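Local coordinates for protein ethanolamine kinase Pv091845 (Plasmodium vivax, PDB 2QG7) that probably phosphorylates ethanolamine, the first step in making phosphatidylethanolamine from ethanolamine in the malaria parasite Plasmodium vivax, at residues L236-F244 / R273-K284; Y50-R58 / Y76-T86. All blocks are in the same frame, centred on the assembly; numbering follows the deposited sequence.

Contact 1 (L236-F244 / R273-K284)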
# COMPACT_ATOMS: atom_id res chain seq x y z
N LEU D 236 10.29 -22.46 -12.05
CA LEU D 236 9.37 -21.43 -11.65
C LEU D 236 8.13 -21.95 -10.94
O LEU D 236 7.77 -21.45 -9.87
CB LEU D 236 8.99 -20.58 -12.89
CG LEU D 236 7.94 -19.48 -12.87
CD1 LEU D 236 8.16 -18.43 -11.74
CD2 LEU D 236 7.94 -18.83 -14.24
N TRP D 237 7.49 -22.94 -11.55
CA TRP D 237 6.23 -23.47 -11.04
C TRP D 237 6.43 -24.34 -9.83
O TRP D 237 5.57 -24.41 -8.97
CB TRP D 237 5.50 -24.23 -12.15
CG TRP D 237 5.55 -23.48 -13.40
CD1 TRP D 237 6.30 -23.78 -14.50
CD2 TRP D 237 4.87 -22.25 -13.71
NE1 TRP D 237 6.11 -22.84 -15.48
CE2 TRP D 237 5.25 -21.88 -15.02
CE3 TRP D 237 3.98 -21.43 -12.99
CZ2 TRP D 237 4.76 -20.74 -15.64
CZ3 TRP D 237 3.49 -20.31 -13.61
CH2 TRP D 237 3.88 -19.97 -14.92
N ASN D 238 7.56 -25.02 -9.76
CA ASN D 238 7.98 -25.72 -8.57
C ASN D 238 8.13 -24.76 -7.39
O ASN D 238 7.85 -25.13 -6.26
CB ASN D 238 9.33 -26.41 -8.83
CG ASN D 238 9.80 -27.26 -7.65
OD1 ASN D 238 9.33 -28.40 -7.45
ND2 ASN D 238 10.75 -26.72 -6.87
N THR D 239 8.60 -23.54 -7.66
CA THR D 239 8.88 -22.53 -6.64
C THR D 239 7.57 -21.86 -6.20
O THR D 239 7.33 -21.72 -5.00
CB THR D 239 9.88 -21.46 -7.13
OG1 THR D 239 11.09 -22.11 -7.50
CG2 THR D 239 10.20 -20.46 -6.06
N ILE D 240 6.74 -21.48 -7.17
CA ILE D 240 5.42 -20.90 -6.87
C ILE D 240 4.55 -21.85 -6.05
O ILE D 240 3.95 -21.44 -5.07
CB ILE D 240 4.68 -20.42 -8.15
CG1 ILE D 240 5.48 -19.35 -8.86
CG2 ILE D 240 3.29 -19.86 -7.80
CD1 ILE D 240 4.82 -18.85 -10.13
N TRP D 241 4.47 -23.11 -6.46
CA TRP D 241 3.75 -24.14 -5.68
C TRP D 241 4.37 -24.42 -4.34
O TRP D 241 3.65 -24.76 -3.40
CB TRP D 241 3.57 -25.45 -6.47
CG TRP D 241 2.55 -25.33 -7.58
CD1 TRP D 241 2.80 -25.36 -8.92
CD2 TRP D 241 1.14 -25.14 -7.43
NE1 TRP D 241 1.63 -25.20 -9.62
CE2 TRP D 241 0.60 -25.06 -8.74
CE3 TRP D 241 0.28 -25.01 -6.33
CZ2 TRP D 241 -0.79 -24.87 -8.97
CZ3 TRP D 241 -1.09 -24.82 -6.57
CH2 TRP D 241 -1.61 -24.75 -7.87
N LYS D 242 5.69 -24.27 -4.22
CA LYS D 242 6.34 -24.48 -2.93
C LYS D 242 5.86 -23.41 -1.95
O LYS D 242 5.56 -23.70 -0.80
CB LYS D 242 7.85 -24.40 -3.12
CG LYS D 242 8.74 -24.74 -1.88
CD LYS D 242 10.09 -23.86 -2.00
CE LYS D 242 11.05 -24.18 -0.79
NZ LYS D 242 12.37 -23.40 -0.88
N TYR D 243 5.80 -22.16 -2.40
CA TYR D 243 5.33 -21.07 -1.56
C TYR D 243 3.84 -21.27 -1.15
O TYR D 243 3.48 -21.05 -0.00
CB TYR D 243 5.49 -19.72 -2.26
CG TYR D 243 6.88 -19.26 -2.62
CD1 TYR D 243 8.01 -19.70 -1.91
CD2 TYR D 243 7.07 -18.37 -3.66
CE1 TYR D 243 9.31 -19.25 -2.24
CE2 TYR D 243 8.34 -17.91 -4.00
CZ TYR D 243 9.45 -18.34 -3.28
OH TYR D 243 10.71 -17.87 -3.64
N PHE D 244 3.02 -21.72 -2.10
CA PHE D 244 1.63 -21.94 -1.89
C PHE D 244 1.44 -22.97 -0.79
O PHE D 244 0.69 -22.71 0.17
CB PHE D 244 0.97 -22.42 -3.18
CG PHE D 244 -0.51 -22.71 -3.04
CD1 PHE D 244 -1.46 -21.69 -3.23
CD2 PHE D 244 -0.96 -24.00 -2.69
CE1 PHE D 244 -2.83 -21.96 -3.07
CE2 PHE D 244 -2.31 -24.27 -2.54
CZ PHE D 244 -3.24 -23.27 -2.72
N ARG D 273 -5.36 -21.31 -5.56
CA ARG D 273 -4.98 -22.56 -6.24
C ARG D 273 -5.44 -22.57 -7.68
O ARG D 273 -4.68 -22.94 -8.55
CB ARG D 273 -5.56 -23.78 -5.54
CG ARG D 273 -4.94 -25.12 -5.95
CD ARG D 273 -5.55 -26.31 -5.18
NE ARG D 273 -5.31 -26.30 -3.73
CZ ARG D 273 -6.23 -25.94 -2.83
NH1 ARG D 273 -5.95 -25.95 -1.52
NH2 ARG D 273 -7.44 -25.54 -3.22
N ASP D 274 -6.67 -22.14 -7.92
CA ASP D 274 -7.21 -22.04 -9.27
C ASP D 274 -6.52 -21.00 -10.13
O ASP D 274 -6.39 -21.17 -11.34
CB ASP D 274 -8.70 -21.67 -9.20
CG ASP D 274 -9.59 -22.82 -8.74
OD1 ASP D 274 -9.06 -23.94 -8.51
OD2 ASP D 274 -10.83 -22.62 -8.62
N SER D 275 -6.14 -19.89 -9.50
CA SER D 275 -5.51 -18.77 -10.17
C SER D 275 -4.09 -19.08 -10.60
O SER D 275 -3.65 -18.64 -11.65
CB SER D 275 -5.48 -17.57 -9.23
OG SER D 275 -6.77 -16.96 -9.21
N ILE D 276 -3.37 -19.83 -9.78
CA ILE D 276 -2.01 -20.27 -10.12
C ILE D 276 -2.01 -21.29 -11.28
O ILE D 276 -1.19 -21.20 -12.21
CB ILE D 276 -1.26 -20.83 -8.91
CG1 ILE D 276 -1.10 -19.76 -7.84
CG2 ILE D 276 0.10 -21.41 -9.35
CD1 ILE D 276 -0.61 -20.29 -6.53
N VAL D 277 -2.95 -22.23 -11.22
CA VAL D 277 -3.24 -23.15 -12.31
C VAL D 277 -3.58 -22.38 -13.60
O VAL D 277 -3.06 -22.68 -14.67
CB VAL D 277 -4.38 -24.15 -11.93
CG1 VAL D 277 -4.87 -24.89 -13.15
CG2 VAL D 277 -3.91 -25.14 -10.91
N GLU D 278 -4.44 -21.37 -13.49
CA GLU D 278 -4.78 -20.53 -14.65
C GLU D 278 -3.59 -19.75 -15.24
O GLU D 278 -3.50 -19.58 -16.47
CB GLU D 278 -5.88 -19.54 -14.27
CG GLU D 278 -6.52 -18.84 -15.44
CD GLU D 278 -7.68 -17.91 -15.05
OE1 GLU D 278 -7.78 -17.51 -13.86
OE2 GLU D 278 -8.49 -17.55 -15.95
N VAL D 279 -2.72 -19.23 -14.37
CA VAL D 279 -1.57 -18.45 -14.80
C VAL D 279 -0.52 -19.36 -15.43
O VAL D 279 -0.05 -19.06 -16.54
CB VAL D 279 -0.99 -17.53 -13.65
CG1 VAL D 279 0.27 -16.86 -14.09
CG2 VAL D 279 -1.98 -16.43 -13.34
N GLU D 280 -0.22 -20.47 -14.74
CA GLU D 280 0.67 -21.54 -15.24
C GLU D 280 0.33 -21.98 -16.64
O GLU D 280 1.22 -22.05 -17.49
CB GLU D 280 0.63 -22.76 -14.33
CG GLU D 280 1.76 -23.72 -14.57
CD GLU D 280 1.88 -24.74 -13.46
OE1 GLU D 280 1.20 -24.56 -12.42
OE2 GLU D 280 2.64 -25.73 -13.60
N SER D 281 -0.95 -22.27 -16.87
CA SER D 281 -1.47 -22.59 -18.19
C SER D 281 -1.33 -21.46 -19.21
O SER D 281 -0.94 -21.68 -20.37
CB SER D 281 -2.92 -23.02 -18.07
OG SER D 281 -3.45 -23.38 -19.34
N LEU D 282 -1.61 -20.23 -18.81
CA LEU D 282 -1.54 -19.15 -19.78
C LEU D 282 -0.09 -18.79 -20.16
O LEU D 282 0.16 -18.26 -21.24
CB LEU D 282 -2.29 -17.92 -19.28
CG LEU D 282 -3.79 -17.92 -19.43
CD1 LEU D 282 -4.37 -16.97 -18.42
CD2 LEU D 282 -4.17 -17.46 -20.81
N CYS D 283 0.83 -19.04 -19.23
CA CYS D 283 2.23 -18.72 -19.38
C CYS D 283 2.92 -19.80 -20.21
O CYS D 283 3.77 -19.51 -21.08
CB CYS D 283 2.89 -18.52 -18.00
SG CYS D 283 2.54 -16.89 -17.21
N LYS D 284 2.55 -21.06 -19.93
CA LYS D 284 3.08 -22.20 -20.65
C LYS D 284 2.63 -22.26 -22.12
O LYS D 284 3.30 -22.84 -22.96
CB LYS D 284 2.74 -23.49 -19.91
CG LYS D 284 3.61 -23.72 -18.68
CD LYS D 284 3.30 -25.07 -18.07
CE LYS D 284 4.24 -25.42 -16.94
NZ LYS D 284 3.77 -26.63 -16.21

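Contact 2 (Y50-R58 / Y76-T86)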
# COMPACT_ATOMS: atom_id res chain seq x y z
N TYR D 50 17.90 -12.76 21.81
CA TYR D 50 17.93 -12.37 20.34
C TYR D 50 19.33 -12.12 19.75
O TYR D 50 19.83 -12.97 19.01
CB TYR D 50 16.98 -11.18 20.03
CG TYR D 50 15.68 -11.59 19.37
CD1 TYR D 50 14.47 -11.52 20.07
CD2 TYR D 50 15.67 -12.07 18.05
CE1 TYR D 50 13.28 -11.91 19.47
CE2 TYR D 50 14.48 -12.46 17.45
CZ TYR D 50 13.29 -12.37 18.16
OH TYR D 50 12.10 -12.75 17.58
N PRO D 51 19.96 -10.96 20.05
CA PRO D 51 21.16 -10.66 19.28
C PRO D 51 22.43 -11.31 19.85
O PRO D 51 22.43 -11.77 21.00
CB PRO D 51 21.25 -9.14 19.35
CG PRO D 51 20.68 -8.79 20.71
CD PRO D 51 19.67 -9.90 21.06
N ILE D 52 23.48 -11.36 19.02
CA ILE D 52 24.83 -11.70 19.47
C ILE D 52 25.43 -10.45 20.13
O ILE D 52 25.29 -9.31 19.62
CB ILE D 52 25.73 -12.17 18.28
CG1 ILE D 52 25.15 -13.43 17.61
CG2 ILE D 52 27.16 -12.44 18.73
CD1 ILE D 52 25.52 -13.60 16.18
N THR D 53 26.12 -10.68 21.26
CA THR D 53 26.67 -9.61 22.08
C THR D 53 28.16 -9.46 21.85
O THR D 53 28.79 -10.38 21.36
CB THR D 53 26.40 -9.92 23.55
OG1 THR D 53 24.96 -9.96 23.71
CG2 THR D 53 26.98 -8.83 24.49
N GLU D 54 28.71 -8.29 22.19
CA GLU D 54 30.14 -8.06 22.20
C GLU D 54 30.88 -8.99 23.19
O GLU D 54 32.03 -9.41 22.92
CB GLU D 54 30.41 -6.61 22.55
CG GLU D 54 31.89 -6.21 22.40
CD GLU D 54 32.19 -4.80 22.91
OE1 GLU D 54 33.39 -4.55 23.21
OE2 GLU D 54 31.26 -3.95 23.00
N SER D 55 30.23 -9.30 24.32
CA SER D 55 30.77 -10.24 25.30
C SER D 55 30.63 -11.70 24.86
O SER D 55 31.41 -12.55 25.30
CB SER D 55 30.10 -10.04 26.66
OG SER D 55 30.52 -8.80 27.27
N ASN D 56 29.64 -12.00 24.01
CA ASN D 56 29.58 -13.31 23.36
C ASN D 56 30.87 -13.58 22.58
O ASN D 56 31.41 -14.70 22.63
CB ASN D 56 28.39 -13.45 22.42
CG ASN D 56 27.03 -13.47 23.13
OD1 ASN D 56 26.00 -13.26 22.49
ND2 ASN D 56 27.03 -13.74 24.44
N LEU D 57 31.36 -12.56 21.89
CA LEU D 57 32.48 -12.70 20.94
C LEU D 57 33.85 -12.33 21.53
O LEU D 57 34.84 -12.19 20.80
CB LEU D 57 32.22 -11.89 19.65
CG LEU D 57 30.94 -12.15 18.83
CD1 LEU D 57 30.82 -11.18 17.68
CD2 LEU D 57 30.83 -13.61 18.34
N ARG D 58 33.92 -12.18 22.84
CA ARG D 58 35.12 -11.71 23.51
C ARG D 58 36.18 -12.81 23.57
O ARG D 58 35.89 -13.95 23.93
CB ARG D 58 34.76 -11.19 24.91
CG ARG D 58 35.68 -10.08 25.38
CD ARG D 58 34.95 -9.10 26.29
NE ARG D 58 35.53 -7.75 26.14
CZ ARG D 58 34.85 -6.62 26.31
NH1 ARG D 58 35.49 -5.46 26.12
NH2 ARG D 58 33.56 -6.63 26.66
N TYR D 76 27.98 -18.85 16.99
CA TYR D 76 27.08 -17.70 16.76
C TYR D 76 26.81 -17.48 15.29
O TYR D 76 27.48 -16.68 14.63
CB TYR D 76 27.61 -16.43 17.44
CG TYR D 76 27.73 -16.59 18.95
CD1 TYR D 76 28.95 -16.88 19.53
CD2 TYR D 76 26.60 -16.51 19.77
CE1 TYR D 76 29.06 -17.06 20.90
CE2 TYR D 76 26.69 -16.69 21.15
CZ TYR D 76 27.94 -16.97 21.71
OH TYR D 76 28.07 -17.17 23.07
N VAL D 77 25.80 -18.17 14.78
CA VAL D 77 25.58 -18.30 13.34
C VAL D 77 24.28 -17.63 12.92
O VAL D 77 23.87 -17.74 11.76
CB VAL D 77 25.60 -19.80 12.89
CG1 VAL D 77 27.01 -20.36 12.97
CG2 VAL D 77 24.68 -20.66 13.77
N SER D 78 23.63 -16.94 13.86
CA SER D 78 22.31 -16.36 13.63
C SER D 78 22.39 -15.08 12.79
O SER D 78 21.40 -14.69 12.14
CB SER D 78 21.58 -16.10 14.96
OG SER D 78 22.23 -15.08 15.73
N ASN D 79 23.56 -14.45 12.81
CA ASN D 79 23.83 -13.18 12.12
C ASN D 79 22.98 -12.00 12.60
O ASN D 79 22.91 -10.97 11.93
CB ASN D 79 23.79 -13.33 10.59
CG ASN D 79 24.84 -14.32 10.07
OD1 ASN D 79 25.97 -14.39 10.58
ND2 ASN D 79 24.46 -15.08 9.05
N VAL D 80 22.33 -12.16 13.75
CA VAL D 80 21.67 -11.02 14.41
C VAL D 80 22.62 -10.50 15.48
O VAL D 80 23.06 -11.26 16.35
CB VAL D 80 20.28 -11.36 14.98
CG1 VAL D 80 19.59 -10.08 15.48
CG2 VAL D 80 19.43 -12.05 13.93
N PHE D 81 22.94 -9.21 15.38
CA PHE D 81 24.00 -8.58 16.17
C PHE D 81 23.47 -7.47 17.08
O PHE D 81 22.48 -6.82 16.76
CB PHE D 81 25.13 -8.05 15.25
CG PHE D 81 25.86 -9.15 14.53
CD1 PHE D 81 25.59 -9.43 13.19
CD2 PHE D 81 26.82 -9.91 15.19
CE1 PHE D 81 26.26 -10.45 12.52
CE2 PHE D 81 27.48 -10.94 14.54
CZ PHE D 81 27.21 -11.21 13.20
N GLU D 82 24.10 -7.29 18.24
CA GLU D 82 23.69 -6.28 19.21
C GLU D 82 23.87 -4.84 18.66
O GLU D 82 22.98 -3.98 18.82
CB GLU D 82 24.45 -6.50 20.54
CG GLU D 82 24.80 -5.23 21.31
CD GLU D 82 25.72 -5.52 22.49
OE1 GLU D 82 26.95 -5.26 22.39
OE2 GLU D 82 25.20 -6.00 23.51
N ASN D 83 25.00 -4.60 18.00
CA ASN D 83 25.32 -3.32 17.39
C ASN D 83 26.27 -3.50 16.22
O ASN D 83 26.63 -4.63 15.87
CB ASN D 83 25.90 -2.33 18.42
CG ASN D 83 27.03 -2.93 19.26
OD1 ASN D 83 28.01 -3.48 18.73
ND2 ASN D 83 26.90 -2.81 20.59
N GLU D 84 26.67 -2.37 15.61
CA GLU D 84 27.62 -2.34 14.50
C GLU D 84 29.02 -2.80 14.89
O GLU D 84 29.74 -3.33 14.05
CB GLU D 84 27.68 -0.92 13.94
CG GLU D 84 28.08 -0.82 12.48
CD GLU D 84 27.68 0.53 11.83
OE1 GLU D 84 28.57 1.21 11.24
OE2 GLU D 84 26.47 0.90 11.91
N LYS D 85 29.40 -2.59 16.14
CA LYS D 85 30.73 -2.93 16.63
C LYS D 85 30.90 -4.45 16.85
O LYS D 85 31.99 -5.03 16.62
CB LYS D 85 31.02 -2.18 17.94
CG LYS D 85 32.40 -2.45 18.52
CD LYS D 85 32.56 -1.81 19.87
CE LYS D 85 33.89 -2.32 20.51
NZ LYS D 85 34.21 -1.46 21.76
N THR D 86 29.82 -5.07 17.33
CA THR D 86 29.75 -6.52 17.48
C THR D 86 29.82 -7.23 16.10
O THR D 86 30.49 -8.25 15.96
CB THR D 86 28.49 -6.96 18.30
OG1 THR D 86 28.40 -6.18 19.49
CG2 THR D 86 28.59 -8.44 18.70

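Contact 1 (L236-F244 / R273-K284)
The carboxylate of Glu280 lies almost flat against the indole of Trp237, the two planes only 2° apart, and its chain runs antiparallel to the indole side chain. Glu280 CG comes within 3.5 Å of Trp237 CD2, over the face and toward the rim, and Glu280 CA lies on that same face, above the benzene part. With CG anti to the backbone N (chi1 -165°) and the chain extended beyond it, the acid reaches across to the neighbouring indole. There Glu280 OE1 accepts from Trp241 NE1 at 2.9 Å in a nearly straight bond, on the syn side of the carboxylate and in the ring plane of Trp241. The other oxygen, Glu280 OE2, offers its anti lone pair to Lys284 NZ at 3.0 Å in a salt bridge. The same lysine covers the pyrrole part of Trp237, its CE 3.5 Å from Trp237 NE1, with an off-centre cation-pi contact beyond. That indole N-H is itself given to Glu359, while Cys283 CB meets the far edge of the ring. Helices 236-251 and 269-284 form an antiparallel pair in the mainly helical part of this choline/ethanolamine kinase fold. The axes of the two segments come no closer than 11.5 Å, a wide spacing consistent with the bulky rings set between them. Further along, Ile276 CG2 sits over one face of Trp241, 3.6 Å from its CZ2, whereas Val277 CG2 closes in at the edge of that ring. Ile276 also turns its CD1 to Phe244 CD1, 3.7 Å away, and its CG2 to Ile240. Phe244 ends the row: its CZ lies over a face of the Arg273 guanidinium, whose plane stands 79° to the ring and whose charge is paired with Asp270.

Contact 2 (Y50-R58 / Y76-T86)
Tyr76 carries Asn56 on one face of its ring, with the asparagine CB 3.6 Å from Tyr76 CZ and the amide plane only 6° from that of the ring. Asn56 CG, anti to the carbonyl carbon (chi1 -68°), brings the amide onto that face. Leu57 CD2 and Ile52 CG1 approach the same tyrosine obliquely. The Phe81 ring meets the end of Ile52, whose CD1 is 3.7 Å from Phe81 CE2. Asn56 also acts within its own turn: Asn56 OD1 takes the N-H of Thr53 from above its carbonyl plane, which probably helps hold the amide over the tyrosine. A single beta bridge joins the backbones at Ile52 and Phe81. Ile52 N gives to Val80 O at 2.7 Å, and Ile52 O receives Glu82 N. Beyond the bridge, Thr86 CG2 lies 3.3 Å from Thr53 O. Thr86 is itself fixed by Asn83, the N-cap residue, whose OD1 accepts from both the N and the OG1 of Thr86. Glu54 OE1 forms a salt bridge with Lys85 NZ at 3.5 Å. Thus the loop preceding helix 65-75 lies along the turn that links helix 65-75 to helix 84-98. Ile89 and Tyr90 of the latter pack on Leu57, Tyr90 also meets Phe81, and Asn79 reaches the five-stranded antiparallel sheet, where its amide gives to Tyr141 O and Asn176 O and Leu140 of strand 136-141 touches both Asn79 and Phe81.

Contact 1 and contact 2 lie on opposite sides of the chain's centre, their own centres 40 Å apart and their nearest atoms about 18 Å apart, so they do not touch. In sequence contact 2 is complete before contact 1 begins. Contact 2 joins the first modelled residues to the turn beside the five-stranded sheet, whereas contact 1 belongs to the helical region, close to strand 356-359. Kinases of this fold class generally bind nucleotide between a sheet-containing and a helical lobe; contact 2 probably belongs to the former and contact 1 to the latter. Helix 269-284 also borders the second subunit, through Glu278 and Leu282; no other chain of the assembly touches contact 2.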